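Long-range contacts in Non-reducing end alpha-L-arabinofuranosidase BoGH43B (Bacteroides ovatus, PDB 5JOZ), which hydrolyses terminal non-reducing alpha-L-arabinofuranoside residues from xyloglucan side branches, turning 'S' units into 'X' units during periplasmic xyloglucan breakdown: residues M13-S18 against L266-F271; S31-F36 against G475-F480; P37-Y42 against H55-P60. All blocks are in the same frame, centred on the assembly; numbering follows the deposited sequence.

Contact 1 (M13-S18 against L266-F271)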
loop_
_atom_site.group_PDB
_atom_site.type_symbol
_atom_site.label_atom_id
_atom_site.label_comp_id
_atom_site.label_asym_id
_atom_site.label_seq_id
_atom_site.Cartn_x
_atom_site.Cartn_y
_atom_site.Cartn_z
ATOM N N MET A 13 -4.558 0.488 -2.243
ATOM C CA MET A 13 -3.837 0.705 -1.000
ATOM C C MET A 13 -2.404 1.100 -1.301
ATOM O O MET A 13 -1.606 0.275 -1.729
ATOM C CB MET A 13 -3.886 -0.523 -0.098
ATOM C CG MET A 13 -3.393 -0.227 1.318
ATOM S SD MET A 13 -2.532 -1.588 2.098
ATOM C CE MET A 13 -1.197 -1.895 0.946
ATOM N N ASN A 14 -2.120 2.387 -1.078
ATOM C CA ASN A 14 -0.839 3.016 -1.392
ATOM C C ASN A 14 -0.587 4.203 -0.434
ATOM O O ASN A 14 -0.473 5.357 -0.849
ATOM C CB ASN A 14 -0.822 3.464 -2.861
ATOM C CG ASN A 14 -0.300 2.383 -3.800
ATOM O OD1 ASN A 14 0.838 1.941 -3.668
ATOM N ND2 ASN A 14 -1.128 1.957 -4.754
ATOM N N PRO A 15 -0.497 3.917 0.865
ATOM C CA PRO A 15 -0.369 4.989 1.836
ATOM C C PRO A 15 1.062 5.491 2.051
ATOM O O PRO A 15 2.032 4.848 1.639
ATOM C CB PRO A 15 -0.889 4.339 3.136
ATOM C CG PRO A 15 -1.028 2.869 2.857
ATOM C CD PRO A 15 -0.410 2.604 1.522
ATOM N N ASP A 16 1.162 6.638 2.722
ATOM C CA ASP A 16 2.429 7.181 3.243
ATOM C C ASP A 16 3.449 7.421 2.125
ATOM O O ASP A 16 4.592 6.953 2.215
ATOM C CB ASP A 16 3.016 6.245 4.313
ATOM C CG ASP A 16 2.080 6.025 5.485
ATOM O OD1 ASP A 16 1.588 7.020 6.046
ATOM O OD2 ASP A 16 1.869 4.857 5.880
ATOM N N PRO A 17 3.032 8.135 1.057
ATOM C CA PRO A 17 3.899 8.253 -0.104
ATOM C C PRO A 17 5.162 9.031 0.211
ATOM O O PRO A 17 5.069 10.085 0.859
ATOM C CB PRO A 17 3.030 9.018 -1.116
ATOM C CG PRO A 17 2.099 9.820 -0.284
ATOM C CD PRO A 17 1.802 8.932 0.892
ATOM N N SER A 18 6.317 8.522 -0.229
ATOM C CA SER A 18 7.565 9.291 -0.187
ATOM C C SER A 18 8.203 9.344 -1.569
ATOM O O SER A 18 8.313 8.321 -2.239
ATOM C CB SER A 18 8.532 8.701 0.821
ATOM O OG SER A 18 9.715 9.460 0.866
ATOM N N LEU A 266 -10.997 0.916 -0.234
ATOM C CA LEU A 266 -9.831 0.783 -1.102
ATOM C C LEU A 266 -8.513 1.082 -0.385
ATOM O O LEU A 266 -7.455 0.704 -0.884
ATOM C CB LEU A 266 -9.943 1.692 -2.326
ATOM C CG LEU A 266 -11.190 1.600 -3.215
ATOM C CD1 LEU A 266 -10.963 2.411 -4.483
ATOM C CD2 LEU A 266 -11.557 0.163 -3.558
ATOM N N GLY A 267 -8.571 1.760 0.763
ATOM C CA GLY A 267 -7.375 2.095 1.531
ATOM C C GLY A 267 -6.974 3.546 1.323
ATOM O O GLY A 267 -7.663 4.307 0.632
ATOM N N ARG A 268 -5.870 3.944 1.936
ATOM C CA ARG A 268 -5.367 5.286 1.731
ATOM C C ARG A 268 -4.557 5.277 0.409
ATOM O O ARG A 268 -3.714 4.412 0.169
ATOM C CB ARG A 268 -4.575 5.770 2.952
ATOM C CG ARG A 268 -5.419 5.850 4.236
ATOM C CD ARG A 268 -4.565 5.967 5.497
ATOM N NE ARG A 268 -3.728 4.769 5.720
ATOM C CZ ARG A 268 -2.569 4.737 6.388
ATOM N NH1 ARG A 268 -2.044 5.828 6.948
ATOM N NH2 ARG A 268 -1.914 3.588 6.495
ATOM N N GLU A 269 -4.887 6.223 -0.459
ATOM C CA GLU A 269 -4.323 6.334 -1.796
ATOM C C GLU A 269 -3.392 7.554 -1.857
ATOM O O GLU A 269 -3.335 8.337 -0.912
ATOM C CB GLU A 269 -5.483 6.441 -2.794
ATOM C CG GLU A 269 -6.343 5.186 -2.767
ATOM C CD GLU A 269 -7.640 5.292 -3.548
ATOM O OE1 GLU A 269 -8.568 5.971 -3.065
ATOM O OE2 GLU A 269 -7.744 4.650 -4.621
ATOM N N THR A 270 -2.688 7.709 -2.979
ATOM C CA THR A 270 -1.676 8.739 -3.151
ATOM C C THR A 270 -2.165 9.847 -4.071
ATOM O O THR A 270 -2.663 9.588 -5.151
ATOM C CB THR A 270 -0.379 8.134 -3.706
ATOM O OG1 THR A 270 0.176 7.244 -2.736
ATOM C CG2 THR A 270 0.658 9.213 -4.016
ATOM N N PHE A 271 -1.953 11.083 -3.636
ATOM C CA PHE A 271 -2.447 12.282 -4.290
ATOM C C PHE A 271 -1.276 13.197 -4.644
ATOM O O PHE A 271 -0.166 13.049 -4.117
ATOM C CB PHE A 271 -3.419 13.017 -3.360
ATOM C CG PHE A 271 -4.689 12.254 -3.078
ATOM C CD1 PHE A 271 -4.701 11.204 -2.171
ATOM C CD2 PHE A 271 -5.872 12.583 -3.732
ATOM C CE1 PHE A 271 -5.864 10.492 -1.919
ATOM C CE2 PHE A 271 -7.039 11.881 -3.489
ATOM C CZ PHE A 271 -7.040 10.833 -2.575
HETATM O O HOH W 1 -6.657 -1.595 -2.029
#

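Contact 2 (S31-F36 against G475-F480)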
loop_
_atom_site.group_PDB
_atom_site.type_symbol
_atom_site.label_atom_id
_atom_site.label_comp_id
_atom_site.label_asym_id
_atom_site.label_seq_id
_atom_site.Cartn_x
_atom_site.Cartn_y
_atom_site.Cartn_z
ATOM N N SER A 31 3.696 2.490 1.898
ATOM C CA SER A 31 3.705 1.481 2.952
ATOM C C SER A 31 2.841 0.233 2.641
ATOM O O SER A 31 1.802 0.309 1.976
ATOM C CB SER A 31 3.302 2.110 4.293
ATOM O OG SER A 31 2.063 2.790 4.219
ATOM N N THR A 32 3.287 -0.906 3.151
ATOM C CA THR A 32 2.715 -2.217 2.825
ATOM C C THR A 32 2.248 -3.077 4.007
ATOM O O THR A 32 1.478 -4.010 3.809
ATOM C CB THR A 32 3.726 -3.034 2.001
ATOM O OG1 THR A 32 5.055 -2.828 2.510
ATOM C CG2 THR A 32 3.713 -2.584 0.589
ATOM N N PHE A 33 2.706 -2.789 5.223
ATOM C CA PHE A 33 2.242 -3.502 6.416
ATOM C C PHE A 33 2.566 -5.010 6.307
ATOM O O PHE A 33 3.734 -5.359 6.081
ATOM C CB PHE A 33 0.778 -3.121 6.690
ATOM C CG PHE A 33 0.615 -1.649 6.925
ATOM C CD1 PHE A 33 0.880 -1.106 8.173
ATOM C CD2 PHE A 33 0.326 -0.791 5.884
ATOM C CE1 PHE A 33 0.804 0.266 8.389
ATOM C CE2 PHE A 33 0.249 0.577 6.093
ATOM C CZ PHE A 33 0.487 1.107 7.347
ATOM N N GLU A 34 1.582 -5.896 6.401
ATOM C CA GLU A 34 1.869 -7.343 6.388
ATOM C C GLU A 34 2.131 -7.929 4.990
ATOM O O GLU A 34 2.369 -9.140 4.885
ATOM C CB GLU A 34 0.739 -8.147 7.070
ATOM C CG GLU A 34 -0.501 -8.407 6.210
ATOM C CD GLU A 34 -1.562 -7.325 6.296
ATOM O OE1 GLU A 34 -1.229 -6.170 6.680
ATOM O OE2 GLU A 34 -2.742 -7.639 5.988
ATOM N N TYR A 35 2.064 -7.106 3.933
ATOM C CA TYR A 35 2.123 -7.625 2.556
ATOM C C TYR A 35 3.528 -7.707 1.990
ATOM O O TYR A 35 4.345 -6.816 2.238
ATOM C CB TYR A 35 1.228 -6.803 1.637
ATOM C CG TYR A 35 -0.238 -6.996 1.946
ATOM C CD1 TYR A 35 -0.892 -8.190 1.625
ATOM C CD2 TYR A 35 -0.975 -5.991 2.558
ATOM C CE1 TYR A 35 -2.242 -8.375 1.906
ATOM C CE2 TYR A 35 -2.327 -6.158 2.831
ATOM C CZ TYR A 35 -2.954 -7.357 2.515
ATOM O OH TYR A 35 -4.289 -7.509 2.815
ATOM N N PHE A 36 3.793 -8.783 1.230
ATOM C CA PHE A 36 5.113 -9.071 0.645
ATOM C C PHE A 36 4.969 -9.239 -0.862
ATOM O O PHE A 36 3.991 -9.828 -1.307
ATOM C CB PHE A 36 5.690 -10.361 1.241
ATOM C CG PHE A 36 7.088 -10.684 0.779
ATOM C CD1 PHE A 36 8.190 -10.190 1.462
ATOM C CD2 PHE A 36 7.305 -11.497 -0.329
ATOM C CE1 PHE A 36 9.477 -10.492 1.038
ATOM C CE2 PHE A 36 8.592 -11.811 -0.755
ATOM C CZ PHE A 36 9.680 -11.308 -0.070
ATOM N N GLY A 475 -7.410 -0.661 11.485
ATOM C CA GLY A 475 -6.124 -0.918 10.846
ATOM C C GLY A 475 -5.774 0.086 9.762
ATOM O O GLY A 475 -6.438 1.110 9.629
ATOM N N PHE A 476 -4.744 -0.236 8.976
ATOM C CA PHE A 476 -4.082 0.712 8.076
ATOM C C PHE A 476 -4.024 0.264 6.621
ATOM O O PHE A 476 -3.260 0.836 5.812
ATOM C CB PHE A 476 -2.648 0.969 8.584
ATOM C CG PHE A 476 -2.586 1.752 9.859
ATOM C CD1 PHE A 476 -2.952 3.092 9.877
ATOM C CD2 PHE A 476 -2.161 1.157 11.043
ATOM C CE1 PHE A 476 -2.889 3.832 11.057
ATOM C CE2 PHE A 476 -2.101 1.889 12.224
ATOM C CZ PHE A 476 -2.470 3.227 12.230
ATOM N N THR A 477 -4.827 -0.746 6.281
ATOM C CA THR A 477 -4.818 -1.333 4.946
ATOM C C THR A 477 -6.153 -1.131 4.237
ATOM O O THR A 477 -7.088 -0.534 4.787
ATOM C CB THR A 477 -4.493 -2.830 5.020
ATOM O OG1 THR A 477 -5.439 -3.483 5.877
ATOM C CG2 THR A 477 -3.083 -3.038 5.547
ATOM N N GLY A 478 -6.193 -1.596 2.992
ATOM C CA GLY A 478 -7.391 -1.622 2.155
ATOM C C GLY A 478 -7.490 -2.954 1.425
ATOM O O GLY A 478 -6.598 -3.806 1.507
ATOM N N VAL A 479 -8.581 -3.130 0.696
ATOM C CA VAL A 479 -8.936 -4.441 0.145
ATOM C C VAL A 479 -7.928 -4.977 -0.888
ATOM O O VAL A 479 -7.470 -4.248 -1.771
ATOM C CB VAL A 479 -10.352 -4.396 -0.486
ATOM C CG1 VAL A 479 -10.638 -5.649 -1.305
ATOM C CG2 VAL A 479 -11.412 -4.216 0.603
ATOM N N PHE A 480 -7.595 -6.255 -0.765
ATOM C CA PHE A 480 -6.911 -6.984 -1.832
ATOM C C PHE A 480 -7.855 -8.043 -2.355
ATOM O O PHE A 480 -8.592 -8.654 -1.579
ATOM C CB PHE A 480 -5.654 -7.669 -1.316
ATOM C CG PHE A 480 -4.469 -6.770 -1.213
ATOM C CD1 PHE A 480 -4.455 -5.736 -0.303
ATOM C CD2 PHE A 480 -3.355 -6.974 -2.008
ATOM C CE1 PHE A 480 -3.347 -4.899 -0.184
ATOM C CE2 PHE A 480 -2.246 -6.143 -1.900
ATOM C CZ PHE A 480 -2.244 -5.104 -0.980
HETATM O O HOH W 2 -4.914 -6.103 6.466
HETATM O O HOH W 3 -5.810 -5.565 3.492
#

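Contact 3 (P37-Y42 against H55-P60)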
loop_
_atom_site.group_PDB
_atom_site.type_symbol
_atom_site.label_atom_id
_atom_site.label_comp_id
_atom_site.label_asym_id
_atom_site.label_seq_id
_atom_site.Cartn_x
_atom_site.Cartn_y
_atom_site.Cartn_z
ATOM N N PRO A 37 5.894 -8.737 -1.669
ATOM C CA PRO A 37 7.006 -7.883 -1.263
ATOM C C PRO A 37 6.583 -6.501 -0.700
ATOM O O PRO A 37 5.465 -6.016 -0.932
ATOM C CB PRO A 37 7.833 -7.768 -2.541
ATOM C CG PRO A 37 6.892 -8.039 -3.663
ATOM C CD PRO A 37 5.878 -8.996 -3.119
ATOM N N GLY A 38 7.469 -5.918 0.090
ATOM C CA GLY A 38 7.157 -4.702 0.840
ATOM C C GLY A 38 7.693 -3.493 0.122
ATOM O O GLY A 38 8.655 -3.605 -0.647
ATOM N N LEU A 39 7.059 -2.345 0.380
ATOM C CA LEU A 39 7.489 -1.039 -0.125
ATOM C C LEU A 39 7.683 -0.994 -1.636
ATOM O O LEU A 39 8.817 -0.939 -2.117
ATOM C CB LEU A 39 8.779 -0.616 0.601
ATOM C CG LEU A 39 8.747 -0.778 2.126
ATOM C CD1 LEU A 39 10.023 -0.237 2.780
ATOM C CD2 LEU A 39 7.499 -0.118 2.689
ATOM N N PRO A 40 6.577 -1.018 -2.399
ATOM C CA PRO A 40 6.712 -0.927 -3.843
ATOM C C PRO A 40 7.346 0.386 -4.283
ATOM O O PRO A 40 7.109 1.430 -3.668
ATOM C CB PRO A 40 5.265 -1.040 -4.333
ATOM C CG PRO A 40 4.450 -0.574 -3.197
ATOM C CD PRO A 40 5.163 -1.125 -2.006
ATOM N N VAL A 41 8.161 0.306 -5.329
ATOM C CA VAL A 41 8.829 1.453 -5.929
ATOM C C VAL A 41 8.161 1.744 -7.263
ATOM O O VAL A 41 8.279 0.949 -8.190
ATOM C CB VAL A 41 10.313 1.157 -6.226
ATOM C CG1 VAL A 41 10.970 2.354 -6.906
ATOM C CG2 VAL A 41 11.056 0.776 -4.960
ATOM N N TYR A 42 7.493 2.895 -7.360
ATOM C CA TYR A 42 6.899 3.369 -8.610
ATOM C C TYR A 42 7.833 4.387 -9.292
ATOM O O TYR A 42 8.583 5.082 -8.623
ATOM C CB TYR A 42 5.537 4.014 -8.336
ATOM C CG TYR A 42 4.532 3.115 -7.634
ATOM C CD1 TYR A 42 3.677 2.263 -8.362
ATOM C CD2 TYR A 42 4.426 3.118 -6.247
ATOM C CE1 TYR A 42 2.748 1.456 -7.713
ATOM C CE2 TYR A 42 3.508 2.309 -5.587
ATOM C CZ TYR A 42 2.667 1.479 -6.319
ATOM O OH TYR A 42 1.768 0.671 -5.638
ATOM N N HIS A 55 10.247 -3.571 -5.683
ATOM C CA HIS A 55 9.909 -3.357 -4.284
ATOM C C HIS A 55 11.213 -3.213 -3.514
ATOM O O HIS A 55 12.194 -3.892 -3.819
ATOM C CB HIS A 55 9.084 -4.535 -3.758
ATOM C CG HIS A 55 7.797 -4.744 -4.494
ATOM N ND1 HIS A 55 7.746 -5.309 -5.749
ATOM C CD2 HIS A 55 6.518 -4.449 -4.163
ATOM C CE1 HIS A 55 6.492 -5.337 -6.166
ATOM N NE2 HIS A 55 5.728 -4.831 -5.218
ATOM N N ALA A 56 11.239 -2.326 -2.527
ATOM C CA ALA A 56 12.441 -2.144 -1.715
ATOM C C ALA A 56 12.753 -3.414 -0.940
ATOM O O ALA A 56 13.915 -3.759 -0.761
ATOM C CB ALA A 56 12.289 -0.980 -0.762
ATOM N N LEU A 57 11.703 -4.109 -0.501
ATOM C CA LEU A 57 11.837 -5.297 0.331
ATOM C C LEU A 57 11.269 -6.538 -0.394
ATOM O O LEU A 57 10.188 -7.057 -0.062
ATOM C CB LEU A 57 11.178 -5.038 1.699
ATOM C CG LEU A 57 11.435 -3.676 2.386
ATOM C CD1 LEU A 57 10.678 -3.630 3.698
ATOM C CD2 LEU A 57 12.924 -3.385 2.623
ATOM N N SER A 58 12.043 -7.001 -1.378
ATOM C CA SER A 58 11.706 -8.153 -2.232
ATOM C C SER A 58 12.213 -9.520 -1.721
ATOM O O SER A 58 12.028 -10.531 -2.413
ATOM C CB SER A 58 12.262 -7.935 -3.652
ATOM O OG SER A 58 11.789 -6.729 -4.241
ATOM N N ARG A 59 12.849 -9.563 -0.544
ATOM C CA ARG A 59 13.393 -10.817 -0.002
ATOM C C ARG A 59 12.996 -10.983 1.466
ATOM O O ARG A 59 12.757 -9.996 2.150
ATOM C CB ARG A 59 14.925 -10.839 -0.158
ATOM C CG ARG A 59 15.390 -10.812 -1.618
ATOM C CD ARG A 59 16.895 -11.018 -1.786
ATOM N NE ARG A 59 17.710 -10.200 -0.874
ATOM C CZ ARG A 59 17.979 -8.901 -1.019
ATOM N NH1 ARG A 59 17.485 -8.196 -2.039
ATOM N NH2 ARG A 59 18.745 -8.284 -0.123
ATOM N N PRO A 60 12.933 -12.231 1.961
ATOM C CA PRO A 60 12.580 -12.434 3.378
ATOM C C PRO A 60 13.584 -11.856 4.414
ATOM O O PRO A 60 13.186 -11.533 5.533
ATOM C CB PRO A 60 12.474 -13.965 3.508
ATOM C CG PRO A 60 13.208 -14.535 2.336
ATOM C CD PRO A 60 13.151 -13.508 1.243
#

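Contact 1 (M13-S18 against L266-F271)
The five-bladed beta-propeller of family 43 glycosidases keeps its active site at the centre of the blades, and here the loop carrying Asp16, the probable proton acceptor, is held against residues 266-271, which lead into and join strand 269-277 in the last blade. Backbone and side chain share the work. Asn14 N donates to Arg268 O at 2.9 Å. The carbonyl of the same residue takes a hydrogen bond from the hydroxyl of Thr270, two residues past Arg268, with OG1 to O at 2.7 Å and the donor lying in the carbonyl plane. Thr270 then uses its methyl as well: with OG1 beside the backbone N (chi1 -65°) and CG2 anti to it, both branches face Pro17, CG2 being 3.8 Å from Pro17 CB.

Arg268 loses more surface than any other residue in the contact. Its guanidinium lies with one face over Pro15, whose CB stands 3.5 Å above the plane, displaced toward the rim, and a bend at chi3 (-64°) brings the group there. NH2 is spoken for by the carbonyl of Phe476 from the C-terminal domain. Toward Asp16 the relation is looser, since the carboxylate and guanidinium planes are 83° apart and no N-H points at the acid; the long ion pair is one of charge alone. Asp16 OD2 instead receives its hydrogen bond from Ser31. At the far end a water bridges the two backbones, bonding Met13 N at 3.0 Å and Leu266 O.

Contact 2 (S31-F36 against G475-F480)
Tyr35, Phe33 and Thr477 carry most of this interface between the catalytic propeller and the C-terminal concanavalin A-like domain. Tyr35 lies face to face with Phe480, centroids 4.0 Å apart and planes at 20°, with Phe480 CE1 over the rim of the tyrosine ring. The carboxylate carbon of Glu34 covers the opposite face, so the phenol is sandwiched. Its hydroxyl is held by Arg392 and by a water, 2.6 Å from OH, that also bonds Gly478 O.

Phe33 meets the other domain differently. Phe476 sets its CB, not its ring, over one face of Phe33, a CH-pi contact 3.7 Å from the centroid; the two rings are nearly parallel but slid apart and barely overlap. Between these pairs lies Thr477 CG2, 4.0 Å from Phe33 CB and at the edge of the Tyr35 ring, near its plane. Thr477 OG1 turns to Ser71 and to a water shared with Glu34 OE2; that oxygen also forms a salt bridge with Arg392.

A type II' turn from Thr32 to Tyr35 sets out Phe33, Glu34 and Tyr35, the last of them in strand 35-36, which pairs with strand 325-326, while the opposing loop runs from helix 470-473 into strand 480-486.

Contact 3 (P37-Y42 against H55-P60)
His55 and Pro37 pack together where the first propeller blade ends, beside an irregular antiparallel pairing that prolongs the meeting of strands 40-44 and 51-55. The tight part is here. Pro37 CG stands over the centre of the imidazole, 3.5 Å from the centroid and only 7° off the ring normal, a close CH-pi contact. The peptide bond before Pro37 is cis. Pro40 comes in from another direction, its CB 3.6 Å from His55 CD2, which leaves the ring lodged between two prolines of the neighbouring segment. Holding CG beside the backbone N (chi1 -60°) lets His55 reach both.

The backbones are bonded as well. Gly38 and Leu57 form a hydrogen-bonded pair, with Gly38 N to Leu57 O at 3.0 Å and Leu57 N returning the bond to Gly38 O. Ala56 N reaches Leu39 O at 2.8 Å just where both chains turn a corner. At the corner Leu39 CD1 touches Leu57 CD1 at 3.6 Å, and strands 74-83 and 102-107 of the next blade pack on Leu57.

Toward Ser58 the contact thins. Its side chain points away from the other segment, and the residue is exposed to solvent, with little but Pro37 CB resting near its backbone. Ser58 turns instead to its own segment, OG donating to His55 O at 2.9 Å.

Overall arrangement
The three contacts illustrate how the N-terminal part of the chain can serve several neighbours. Contacts 1 and 2 lie near the centre of the chain, about 10 Å apart between centres, whereas contact 3 sits further out and reaches solvent at one end. Contact 1 joins the propeller's first and last blades through backbone and hydroxyl hydrogen bonds and an arginine packed on a proline; contact 2 joins two domains through aromatic faces and waters, without a direct hydrogen bond; contact 3 is local, built of strand-like bonds and proline packing. They also meet directly, probably through hydrogen bonds of Asn14 OD1 with Tyr42 OH, Pro15 O with Ser31 N, and Thr32 OG1 with Leu39 N.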